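Local atomic coordinates of aldehyde dehydrogenase (Burkholderia vietnamiensis, PDB entry 5KF0), a protein that probably oxidises aldehydes to carboxylic acids, with a nicotinamide adenine dinucleotide cofactor as electron acceptor, and is seen here with bound NADPH. Residues T27-T32 against P215-G220; T41-A46 against R189-A194. All blocks are in the same frame, centred on the assembly; numbering follows the deposited sequence.

Contact 1 of 2, residues T27-T32 against P215-G220; sequences TDLEVT and PAHRDG. With NDP (NADPH dihydro-nicotinamide-adenine-dinucleotide phosphate), chain E.
L29 and P215 are the closest backbone positions of the two segments, with 8.0 Å between L29 CA and P215 CA. No direct hydrogen bond joins 27-32 to 215-220. L29 lies in 29-32, an outer strand of the small N-terminal sheet, and P215 in the loop after strand 211-213. L29 CB is directed toward that loop. CG, anti to the backbone N (chi1 178°), continues that way, and chi2 of 54° sends one methyl to each partner. CD2 meets P215 CB at 3.7 Å. CD1 reaches the imidazole of H217 obliquely, 3.7 Å from CE1. A water bridges the two segments beside this packing. It donates to D28 O and lies in the plane of the H217 ring, at its edge, 2.7 Å from NE2.

The loop belongs to the Rossmann-type cofactor domain of the aldehyde dehydrogenase fold. R218 holds the 2'-phosphate of NADPH, the group that NADH lacks. R218 N and NE both donate to O3X, and the NE bond is nearly straight at 169°. R218 NH2 is 2.9 Å from O1X, which lies in the guanidinium plane, and it also donates to O2A of the diphosphate. C8A of the adenine sits 3.5 Å above that plane, over its centre.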
# COMPACT_ATOMS: atom_id res chain seq x y z
N THR A 27 -41.75 -21.06 -18.64
CA THR A 27 -40.82 -21.16 -19.76
C THR A 27 -41.02 -20.00 -20.73
O THR A 27 -40.95 -20.17 -21.95
CB THR A 27 -40.96 -22.50 -20.48
OG1 THR A 27 -42.32 -22.69 -20.86
CG2 THR A 27 -40.54 -23.65 -19.57
N ASP A 28 -41.24 -18.79 -20.20
CA ASP A 28 -41.71 -17.70 -21.04
C ASP A 28 -40.60 -17.00 -21.81
O ASP A 28 -40.90 -16.32 -22.80
CB ASP A 28 -42.48 -16.69 -20.20
CG ASP A 28 -43.80 -17.24 -19.69
OD1 ASP A 28 -44.37 -18.15 -20.33
OD2 ASP A 28 -44.28 -16.77 -18.64
N LEU A 29 -39.33 -17.14 -21.42
CA LEU A 29 -38.23 -16.45 -22.11
C LEU A 29 -37.59 -17.40 -23.12
O LEU A 29 -36.89 -18.35 -22.75
CB LEU A 29 -37.20 -15.92 -21.12
CG LEU A 29 -35.98 -15.23 -21.77
CD1 LEU A 29 -36.40 -14.12 -22.73
CD2 LEU A 29 -35.03 -14.67 -20.71
N GLU A 30 -37.84 -17.15 -24.41
CA GLU A 30 -37.22 -17.95 -25.46
C GLU A 30 -35.84 -17.40 -25.77
O GLU A 30 -35.67 -16.19 -25.96
CB GLU A 30 -38.09 -17.93 -26.72
CG GLU A 30 -39.47 -18.54 -26.51
CD GLU A 30 -40.26 -18.68 -27.79
OE1 GLU A 30 -40.15 -17.80 -28.67
OE2 GLU A 30 -41.00 -19.68 -27.93
N VAL A 31 -34.85 -18.28 -25.83
CA VAL A 31 -33.47 -17.91 -26.15
C VAL A 31 -33.15 -18.52 -27.51
O VAL A 31 -33.18 -19.75 -27.66
CB VAL A 31 -32.49 -18.40 -25.08
CG1 VAL A 31 -31.05 -18.00 -25.44
CG2 VAL A 31 -32.90 -17.87 -23.70
N THR A 32 -32.85 -17.68 -28.50
CA THR A 32 -32.57 -18.17 -29.84
C THR A 32 -31.08 -18.44 -30.04
O THR A 32 -30.21 -17.82 -29.43
CB THR A 32 -33.01 -17.17 -30.90
OG1 THR A 32 -32.30 -15.94 -30.71
CG2 THR A 32 -34.52 -16.94 -30.83
N PRO A 215 -33.62 -13.74 -14.87
CA PRO A 215 -33.87 -13.17 -16.20
C PRO A 215 -35.10 -12.28 -16.16
O PRO A 215 -36.12 -12.63 -15.55
CB PRO A 215 -34.09 -14.40 -17.09
CG PRO A 215 -33.51 -15.57 -16.30
CD PRO A 215 -33.74 -15.21 -14.86
N ALA A 216 -35.01 -11.12 -16.79
CA ALA A 216 -36.11 -10.18 -16.86
C ALA A 216 -35.81 -9.18 -17.97
O ALA A 216 -34.67 -8.74 -18.11
CB ALA A 216 -36.32 -9.44 -15.53
N HIS A 217 -36.83 -8.85 -18.76
CA HIS A 217 -36.66 -7.83 -19.78
C HIS A 217 -36.52 -6.45 -19.15
O HIS A 217 -37.04 -6.19 -18.06
CB HIS A 217 -37.85 -7.84 -20.74
CG HIS A 217 -38.00 -9.12 -21.50
ND1 HIS A 217 -37.17 -9.48 -22.54
CD2 HIS A 217 -38.92 -10.11 -21.40
CE1 HIS A 217 -37.55 -10.64 -23.03
NE2 HIS A 217 -38.62 -11.05 -22.36
N ARG A 218 -35.84 -5.55 -19.87
CA ARG A 218 -35.65 -4.18 -19.38
C ARG A 218 -36.96 -3.54 -18.94
O ARG A 218 -36.99 -2.82 -17.93
CB ARG A 218 -34.98 -3.33 -20.46
CG ARG A 218 -35.67 -3.35 -21.83
CD ARG A 218 -34.74 -2.74 -22.87
NE ARG A 218 -33.58 -3.59 -23.10
CZ ARG A 218 -32.46 -3.21 -23.72
NH1 ARG A 218 -32.34 -1.97 -24.17
NH2 ARG A 218 -31.47 -4.07 -23.88
N ASP A 219 -38.06 -3.78 -19.67
CA ASP A 219 -39.33 -3.15 -19.32
C ASP A 219 -39.94 -3.70 -18.04
O ASP A 219 -40.87 -3.08 -17.51
CB ASP A 219 -40.31 -3.29 -20.49
CG ASP A 219 -40.07 -4.55 -21.29
OD1 ASP A 219 -39.22 -4.53 -22.21
OD2 ASP A 219 -40.71 -5.57 -20.98
N GLY A 220 -39.45 -4.83 -17.53
CA GLY A 220 -39.93 -5.35 -16.26
C GLY A 220 -38.89 -5.27 -15.15
O GLY A 220 -39.03 -5.93 -14.12
PA NDP E . -27.94 -2.80 -23.33
O1A NDP E . -27.71 -1.46 -22.70
O2A NDP E . -28.96 -2.75 -24.46
O5B NDP E . -28.40 -3.88 -22.26
C5B NDP E . -27.49 -4.19 -21.18
C4B NDP E . -28.28 -4.74 -20.02
O4B NDP E . -29.10 -3.70 -19.46
C3B NDP E . -29.24 -5.88 -20.38
O3B NDP E . -29.32 -6.81 -19.29
C2B NDP E . -30.56 -5.14 -20.53
O2B NDP E . -31.74 -5.95 -20.33
C1B NDP E . -30.43 -4.16 -19.38
N9A NDP E . -31.33 -3.02 -19.44
C8A NDP E . -31.58 -2.19 -20.49
N7A NDP E . -32.41 -1.21 -20.21
C5A NDP E . -32.73 -1.42 -18.88
C6A NDP E . -33.55 -0.72 -17.98
N6A NDP E . -34.27 0.36 -18.30
N1A NDP E . -33.63 -1.19 -16.71
C2A NDP E . -32.94 -2.29 -16.38
N3A NDP E . -32.14 -3.03 -17.15
C4A NDP E . -32.07 -2.54 -18.39
O3 NDP E . -26.55 -3.35 -23.87
PN NDP E . -26.16 -4.65 -24.70
O1N NDP E . -26.62 -5.87 -23.99
O2N NDP E . -26.69 -4.45 -26.10
O5D NDP E . -24.57 -4.64 -24.71
C5D NDP E . -23.76 -3.82 -25.56
C4D NDP E . -23.34 -2.59 -24.78
O4D NDP E . -22.62 -2.98 -23.59
C3D NDP E . -22.41 -1.68 -25.58
O3D NDP E . -22.72 -0.30 -25.43
C2D NDP E . -21.04 -2.04 -25.00
O2D NDP E . -20.01 -1.07 -25.16
C1D NDP E . -21.40 -2.27 -23.54
N1N NDP E . -20.34 -3.07 -22.93
C2N NDP E . -19.57 -2.57 -21.91
C3N NDP E . -18.48 -3.22 -21.43
C7N NDP E . -17.70 -2.72 -20.27
O7N NDP E . -17.18 -3.56 -19.52
N7N NDP E . -17.53 -1.41 -20.11
C4N NDP E . -18.01 -4.46 -22.10
C5N NDP E . -19.09 -5.06 -22.94
C6N NDP E . -20.12 -4.34 -23.35
P2B NDP E . -32.41 -6.79 -21.56
O1X NDP E . -31.50 -6.70 -22.73
O2X NDP E . -32.62 -8.15 -20.97
O3X NDP E . -33.75 -6.15 -21.83
O HOH W 1 -40.08 -13.30 -22.89

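Contact 2 of 2, residues T41-A46 against R189-A194. With NDP (NADPH dihydro-nicotinamide-adenine-dinucleotide phosphate), chain E.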
# COMPACT_ATOMS: atom_id res chain seq x y z
N THR A 41 -33.48 -22.82 -26.32
CA THR A 41 -33.92 -23.23 -24.99
C THR A 41 -34.93 -22.20 -24.51
O THR A 41 -35.07 -21.12 -25.09
CB THR A 41 -32.74 -23.36 -24.01
OG1 THR A 41 -33.20 -23.90 -22.76
CG2 THR A 41 -32.09 -22.00 -23.76
N ARG A 42 -35.64 -22.55 -23.44
CA ARG A 42 -36.60 -21.65 -22.82
C ARG A 42 -36.26 -21.54 -21.34
O ARG A 42 -35.97 -22.55 -20.70
CB ARG A 42 -38.04 -22.14 -23.02
CG ARG A 42 -38.44 -22.15 -24.49
CD ARG A 42 -39.89 -22.55 -24.70
NE ARG A 42 -40.28 -22.37 -26.10
CZ ARG A 42 -40.00 -23.24 -27.07
NH1 ARG A 42 -39.33 -24.36 -26.78
NH2 ARG A 42 -40.37 -23.01 -28.32
N VAL A 43 -36.25 -20.33 -20.81
CA VAL A 43 -35.86 -20.14 -19.42
C VAL A 43 -36.97 -19.41 -18.68
O VAL A 43 -37.82 -18.73 -19.27
CB VAL A 43 -34.51 -19.40 -19.28
CG1 VAL A 43 -33.50 -19.89 -20.32
CG2 VAL A 43 -34.69 -17.91 -19.35
N ALA A 44 -36.97 -19.58 -17.36
CA ALA A 44 -37.97 -18.94 -16.52
C ALA A 44 -37.73 -17.43 -16.47
O ALA A 44 -36.62 -16.96 -16.22
CB ALA A 44 -37.93 -19.53 -15.10
N LEU A 45 -38.80 -16.67 -16.69
CA LEU A 45 -38.77 -15.21 -16.68
C LEU A 45 -39.28 -14.72 -15.32
O LEU A 45 -40.39 -15.07 -14.92
CB LEU A 45 -39.65 -14.66 -17.81
CG LEU A 45 -39.65 -13.15 -18.01
CD1 LEU A 45 -38.28 -12.68 -18.53
CD2 LEU A 45 -40.78 -12.75 -18.94
N ALA A 46 -38.47 -13.93 -14.63
CA ALA A 46 -38.86 -13.42 -13.31
C ALA A 46 -39.75 -12.20 -13.45
O ALA A 46 -39.42 -11.26 -14.17
CB ALA A 46 -37.61 -13.07 -12.50
N ARG A 189 -31.30 -11.78 -24.02
CA ARG A 189 -30.85 -12.51 -25.20
C ARG A 189 -29.84 -13.59 -24.86
O ARG A 189 -29.67 -14.53 -25.65
CB ARG A 189 -30.25 -11.53 -26.23
CG ARG A 189 -31.31 -10.75 -27.04
CD ARG A 189 -30.68 -9.60 -27.83
NE ARG A 189 -30.15 -8.56 -26.95
CZ ARG A 189 -29.47 -7.48 -27.35
NH1 ARG A 189 -29.23 -7.27 -28.64
NH2 ARG A 189 -29.02 -6.62 -26.46
N THR A 190 -29.15 -13.48 -23.71
CA THR A 190 -28.07 -14.40 -23.34
C THR A 190 -28.11 -14.71 -21.84
O THR A 190 -27.15 -14.42 -21.11
CB THR A 190 -26.70 -13.81 -23.70
OG1 THR A 190 -26.49 -12.58 -22.99
CG2 THR A 190 -26.56 -13.55 -25.21
N PRO A 191 -29.18 -15.34 -21.35
CA PRO A 191 -29.27 -15.65 -19.92
C PRO A 191 -28.66 -16.97 -19.47
O PRO A 191 -28.45 -17.14 -18.26
CB PRO A 191 -30.79 -15.68 -19.68
CG PRO A 191 -31.31 -16.32 -20.95
CD PRO A 191 -30.40 -15.77 -22.07
N VAL A 192 -28.37 -17.89 -20.39
CA VAL A 192 -28.07 -19.26 -19.98
C VAL A 192 -26.75 -19.34 -19.23
O VAL A 192 -26.64 -20.06 -18.23
CB VAL A 192 -28.07 -20.20 -21.20
CG1 VAL A 192 -27.63 -21.60 -20.79
CG2 VAL A 192 -29.46 -20.21 -21.84
N GLY A 193 -25.72 -18.64 -19.71
CA GLY A 193 -24.44 -18.66 -19.01
C GLY A 193 -24.56 -18.26 -17.56
O GLY A 193 -24.05 -18.94 -16.66
N ALA A 194 -25.27 -17.15 -17.29
CA ALA A 194 -25.50 -16.71 -15.92
C ALA A 194 -26.25 -17.75 -15.10
O ALA A 194 -25.99 -17.89 -13.89
CB ALA A 194 -26.26 -15.38 -15.93
PA NDP E . -27.94 -2.80 -23.33
O1A NDP E . -27.71 -1.46 -22.70
O2A NDP E . -28.96 -2.75 -24.46
O5B NDP E . -28.40 -3.88 -22.26
C5B NDP E . -27.49 -4.19 -21.18
C4B NDP E . -28.28 -4.74 -20.02
O4B NDP E . -29.10 -3.70 -19.46
C3B NDP E . -29.24 -5.88 -20.38
O3B NDP E . -29.32 -6.81 -19.29
C2B NDP E . -30.56 -5.14 -20.53
O2B NDP E . -31.74 -5.95 -20.33
C1B NDP E . -30.43 -4.16 -19.38
N9A NDP E . -31.33 -3.02 -19.44
C8A NDP E . -31.58 -2.19 -20.49
N7A NDP E . -32.41 -1.21 -20.21
C5A NDP E . -32.73 -1.42 -18.88
C6A NDP E . -33.55 -0.72 -17.98
N6A NDP E . -34.27 0.36 -18.30
N1A NDP E . -33.63 -1.19 -16.71
C2A NDP E . -32.94 -2.29 -16.38
N3A NDP E . -32.14 -3.03 -17.15
C4A NDP E . -32.07 -2.54 -18.39
O3 NDP E . -26.55 -3.35 -23.87
PN NDP E . -26.16 -4.65 -24.70
O1N NDP E . -26.62 -5.87 -23.99
O2N NDP E . -26.69 -4.45 -26.10
O5D NDP E . -24.57 -4.64 -24.71
C5D NDP E . -23.76 -3.82 -25.56
C4D NDP E . -23.34 -2.59 -24.78
O4D NDP E . -22.62 -2.98 -23.59
C3D NDP E . -22.41 -1.68 -25.58
O3D NDP E . -22.72 -0.30 -25.43
C2D NDP E . -21.04 -2.04 -25.00
O2D NDP E . -20.01 -1.07 -25.16
C1D NDP E . -21.40 -2.27 -23.54
N1N NDP E . -20.34 -3.07 -22.93
C2N NDP E . -19.57 -2.57 -21.91
C3N NDP E . -18.48 -3.22 -21.43
C7N NDP E . -17.70 -2.72 -20.27
O7N NDP E . -17.18 -3.56 -19.52
N7N NDP E . -17.53 -1.41 -20.11
C4N NDP E . -18.01 -4.46 -22.10
C5N NDP E . -19.09 -5.06 -22.94
C6N NDP E . -20.12 -4.34 -23.35
P2B NDP E . -32.41 -6.79 -21.56
O1X NDP E . -31.50 -6.70 -22.73
O2X NDP E . -32.62 -8.15 -20.97
O3X NDP E . -33.75 -6.15 -21.83
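The chi1 torsion of T41 (-174°) sets OG1 anti to the backbone N, so CG2 lies between N and the carbonyl carbon and meets V192. V192 has CG1 anti to its backbone N (chi1 175°), and its CG2 is the methyl that meets strand 39-43. T41 CG2 and V192 CG2 touch at 3.7 Å, with the two side chains at a slant to each other. T41 OG1 turns instead to K11 O, with which it is hydrogen-bonded.

V43, two residues along the same strand, uses both methyls. Its CG2 lies 4.1 Å from P191 CG, and these side chains too are slanted. Its CG1 approaches V192 CG2 more loosely, at 4.3 Å. All four touching residues are buried. The contact is apolar, and no hydrogen bond crosses it. Y14 of strand 13-18 touches T41, V43 and V192, while V31 of strand 29-32 touches T41, V43 and P191. Both neighbouring strands therefore contribute to the same layer.

E98 of helix 88-99 accepts hydrogen bonds from V192 N through OE1 and from G193 N through OE2, at the N-terminal part of helix 192-202. R189, two residues before P191, links this packing to the diphosphate of NADPH with a side chain bent at chi3. Its NH2 donates to O2N at 3.2 Å, with a bent angle of 140°. O2N lies at the guanidinium edge, near its plane. The whole is a sheet-on-helix packing, in which the small N-terminal sheet covers the beginning of a helix of the Rossmann-type cofactor domain.

In the fold
The centres of contacts 1 and 2 are about 7 Å apart. Their first segments lie on neighbouring antiparallel strands, 29-32 and 39-43, of one four-stranded sheet. L29 O and V43 N probably form a hydrogen bond between them. P215 O and A46 N probably form another, so the two contacts are joined through the backbone twice. In chain order the segments run 27-32, 41-46, 189-194 and 215-220, so contact 2 is nested within contact 1. Through the two contacts the N-terminal sheet packs against two loops of the cofactor domain, and both loops reach NADPH.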